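Local atomic coordinates of galacto-N-biose/lacto-N-biose I transporter substrate-binding protein (Bifidobacterium longum, PDB entry 2Z8F), a protein that binds the disaccharides galacto-N-biose and lacto-N-biose 1, as well as lacto-N-tetraose, probably delivering them to an ABC transporter for uptake. Residues 140-146 against 166-170. Numbering follows the deposited sequence.
Sequences EFEKLGI and AGKYI
The Phe141 ring meets Ile170 obliquely through its CE1 and CZ corner: CG2 of Ile170 comes to 3.6 Å from Phe141 CE1, the two side chains crossing at about a right angle. Tyr136 meets the same ring with its plane turned by about 55°, and Ile149 touches it as well. Two Schellman motifs shape this corner of the solute-binding protein fold, Gly145 with positive phi after helix 138-143 and Gly167 closing helix 153-165, and the contact joins the end of the first helix to the loop leaving the second. CD1 of Ile146 lies 4.4 Å from the same Ile170 CG2. Outward from there, the branches of Leu144 divide the work: CD2 packs on Ala166 CB at 3.6 Å, while CD1 lies 4.1 Å from Lys168 CB.

The polar side of the contact belongs to Glu140 and Lys168. The Glu140 chain bends at chi2 (-75°), bringing OE1 to 3.5 Å from Lys168 CE and making only a long salt bridge to NZ, at 4.0 Å. That ammonium is also hydrogen-bonded to Gly242 O. An alanine in place of Glu140 would probably leave the lysine without its nearby negative charge and the bridging water without one of its acceptors. This water donates to Glu140 OE2 over 3.3 Å and accepts from Lys168 NZ at 2.6 Å.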
ATOM      1  N   GLU A 140     -15.540  20.341  -8.910  1.00 22.67           N
ATOM      2  CA  GLU A 140     -16.399  20.453  -7.729  1.00 23.10           C
ATOM      3  C   GLU A 140     -15.763  21.377  -6.681  1.00 23.49           C
ATOM      4  O   GLU A 140     -16.471  22.099  -5.979  1.00 24.10           O
ATOM      5  CB  GLU A 140     -16.720  19.085  -7.132  1.00 23.62           C
ATOM      6  CG  GLU A 140     -17.480  18.140  -8.093  1.00 25.13           C
ATOM      7  CD  GLU A 140     -18.961  18.484  -8.295  1.00 30.16           C
ATOM      8  OE1 GLU A 140     -19.485  19.451  -7.689  1.00 29.26           O
ATOM      9  OE2 GLU A 140     -19.614  17.749  -9.079  1.00 31.75           O
ATOM     10  N   PHE A 141     -14.436  21.353  -6.579  1.00 23.44           N
ATOM     11  CA  PHE A 141     -13.736  22.302  -5.710  1.00 23.57           C
ATOM     12  C   PHE A 141     -14.050  23.725  -6.143  1.00 24.33           C
ATOM     13  O   PHE A 141     -14.311  24.588  -5.314  1.00 25.08           O
ATOM     14  CB  PHE A 141     -12.210  22.077  -5.709  1.00 22.71           C
ATOM     15  CG  PHE A 141     -11.730  21.124  -4.634  1.00 21.42           C
ATOM     16  CD1 PHE A 141     -12.328  19.876  -4.470  1.00 21.35           C
ATOM     17  CD2 PHE A 141     -10.655  21.456  -3.808  1.00 21.98           C
ATOM     18  CE1 PHE A 141     -11.904  18.984  -3.494  1.00 21.03           C
ATOM     19  CE2 PHE A 141     -10.219  20.556  -2.804  1.00 20.55           C
ATOM     20  CZ  PHE A 141     -10.837  19.314  -2.659  1.00 20.04           C
ATOM     21  N   GLU A 142     -13.997  23.963  -7.452  1.00 25.98           N
ATOM     22  CA  GLU A 142     -14.253  25.299  -8.007  1.00 27.59           C
ATOM     23  C   GLU A 142     -15.670  25.771  -7.699  1.00 27.32           C
ATOM     24  O   GLU A 142     -15.862  26.912  -7.290  1.00 27.14           O
ATOM     25  CB  GLU A 142     -13.957  25.328  -9.506  1.00 28.02           C
ATOM     26  CG  GLU A 142     -12.468  25.057  -9.836  1.00 33.49           C
ATOM     27  CD  GLU A 142     -11.532  26.227  -9.508  1.00 39.97           C
ATOM     28  OE1 GLU A 142     -12.017  27.391  -9.492  1.00 41.61           O
ATOM     29  OE2 GLU A 142     -10.312  25.970  -9.287  1.00 40.97           O
ATOM     30  N   LYS A 143     -16.639  24.875  -7.839  1.00 27.94           N
ATOM     31  CA  LYS A 143     -18.039  25.195  -7.543  1.00 28.50           C
ATOM     32  C   LYS A 143     -18.237  25.624  -6.082  1.00 28.50           C
ATOM     33  O   LYS A 143     -19.152  26.400  -5.778  1.00 28.06           O
ATOM     34  CB  LYS A 143     -18.954  24.025  -7.903  1.00 29.14           C
ATOM     35  CG  LYS A 143     -19.114  23.854  -9.411  1.00 31.59           C
ATOM     36  CD  LYS A 143     -19.829  22.564  -9.823  1.00 35.95           C
ATOM     37  CE  LYS A 143     -19.890  22.460 -11.359  1.00 37.28           C
ATOM     38  NZ  LYS A 143     -20.304  21.118 -11.874  1.00 40.54           N
ATOM     39  N   LEU A 144     -17.368  25.128  -5.195  1.00 27.54           N
ATOM     40  CA  LEU A 144     -17.450  25.433  -3.769  1.00 27.04           C
ATOM     41  C   LEU A 144     -16.574  26.617  -3.388  1.00 27.60           C
ATOM     42  O   LEU A 144     -16.551  27.035  -2.232  1.00 28.42           O
ATOM     43  CB  LEU A 144     -17.054  24.216  -2.920  1.00 26.54           C
ATOM     44  CG  LEU A 144     -18.000  23.018  -2.891  1.00 26.36           C
ATOM     45  CD1 LEU A 144     -17.265  21.790  -2.384  1.00 24.98           C
ATOM     46  CD2 LEU A 144     -19.259  23.287  -2.039  1.00 24.31           C
ATOM     47  N   GLY A 145     -15.838  27.144  -4.360  1.00 27.82           N
ATOM     48  CA  GLY A 145     -15.002  28.313  -4.124  1.00 27.47           C
ATOM     49  C   GLY A 145     -13.643  27.966  -3.560  1.00 28.22           C
ATOM     50  O   GLY A 145     -12.890  28.856  -3.151  1.00 28.72           O
ATOM     51  N   ILE A 146     -13.320  26.672  -3.543  1.00 28.28           N
ATOM     52  CA  ILE A 146     -12.007  26.194  -3.083  1.00 28.14           C
ATOM     53  C   ILE A 146     -11.042  26.225  -4.268  1.00 28.91           C
ATOM     54  O   ILE A 146     -10.994  25.293  -5.077  1.00 28.74           O
ATOM     55  CB  ILE A 146     -12.073  24.773  -2.445  1.00 27.51           C
ATOM     56  CG1 ILE A 146     -13.165  24.687  -1.372  1.00 26.68           C
ATOM     57  CG2 ILE A 146     -10.715  24.388  -1.855  1.00 26.76           C
ATOM     58  CD1 ILE A 146     -13.565  23.241  -1.004  1.00 25.11           C
ATOM     59  N   ALA A 166     -22.557  21.897   2.228  1.00 23.55           N
ATOM     60  CA  ALA A 166     -23.112  21.702   0.889  1.00 23.11           C
ATOM     61  C   ALA A 166     -23.335  20.233   0.522  1.00 23.23           C
ATOM     62  O   ALA A 166     -23.612  19.901  -0.645  1.00 22.68           O
ATOM     63  CB  ALA A 166     -22.210  22.379  -0.141  1.00 23.06           C
ATOM     64  N   GLY A 167     -23.226  19.333   1.500  1.00 22.54           N
ATOM     65  CA  GLY A 167     -23.403  17.910   1.216  1.00 22.49           C
ATOM     66  C   GLY A 167     -22.312  17.273   0.351  1.00 23.06           C
ATOM     67  O   GLY A 167     -22.544  16.230  -0.299  1.00 23.38           O
ATOM     68  N   LYS A 168     -21.125  17.885   0.364  1.00 21.89           N
ATOM     69  CA  LYS A 168     -19.947  17.352  -0.340  1.00 22.57           C
ATOM     70  C   LYS A 168     -18.880  17.029   0.704  1.00 22.23           C
ATOM     71  O   LYS A 168     -18.891  17.609   1.795  1.00 22.13           O
ATOM     72  CB  LYS A 168     -19.380  18.388  -1.304  1.00 22.55           C
ATOM     73  CG  LYS A 168     -20.292  18.785  -2.481  1.00 23.38           C
ATOM     74  CD  LYS A 168     -20.505  17.625  -3.420  1.00 23.70           C
ATOM     75  CE  LYS A 168     -20.964  18.117  -4.784  1.00 22.50           C
ATOM     76  NZ  LYS A 168     -21.633  16.986  -5.465  1.00 23.16           N
ATOM     77  N   TYR A 169     -17.962  16.125   0.378  1.00 21.60           N
ATOM     78  CA  TYR A 169     -16.900  15.759   1.339  1.00 21.44           C
ATOM     79  C   TYR A 169     -15.562  15.768   0.631  1.00 20.07           C
ATOM     80  O   TYR A 169     -15.407  15.120  -0.398  1.00 19.59           O
ATOM     81  CB  TYR A 169     -17.224  14.406   2.012  1.00 22.54           C
ATOM     82  CG  TYR A 169     -18.610  14.481   2.626  1.00 24.13           C
ATOM     83  CD1 TYR A 169     -18.825  15.137   3.840  1.00 26.94           C
ATOM     84  CD2 TYR A 169     -19.728  14.009   1.924  1.00 27.55           C
ATOM     85  CE1 TYR A 169     -20.128  15.278   4.376  1.00 29.18           C
ATOM     86  CE2 TYR A 169     -21.041  14.151   2.450  1.00 30.00           C
ATOM     87  CZ  TYR A 169     -21.225  14.788   3.673  1.00 30.29           C
ATOM     88  OH  TYR A 169     -22.500  14.923   4.210  1.00 31.84           O
ATOM     89  N   ILE A 170     -14.613  16.550   1.164  1.00 18.69           N
ATOM     90  CA  ILE A 170     -13.284  16.608   0.585  1.00 18.59           C
ATOM     91  C   ILE A 170     -12.280  15.688   1.325  1.00 18.27           C
ATOM     92  O   ILE A 170     -11.079  15.738   1.054  1.00 18.66           O
ATOM     93  CB  ILE A 170     -12.736  18.053   0.479  1.00 18.56           C
ATOM     94  CG1 ILE A 170     -12.516  18.691   1.856  1.00 18.36           C
ATOM     95  CG2 ILE A 170     -13.688  18.920  -0.399  1.00 18.27           C
ATOM     96  CD1 ILE A 170     -11.687  20.042   1.810  1.00 18.55           C
TER
HETATM   97  O   HOH W   1     -22.578  17.026  -7.929  1.00 35.42           O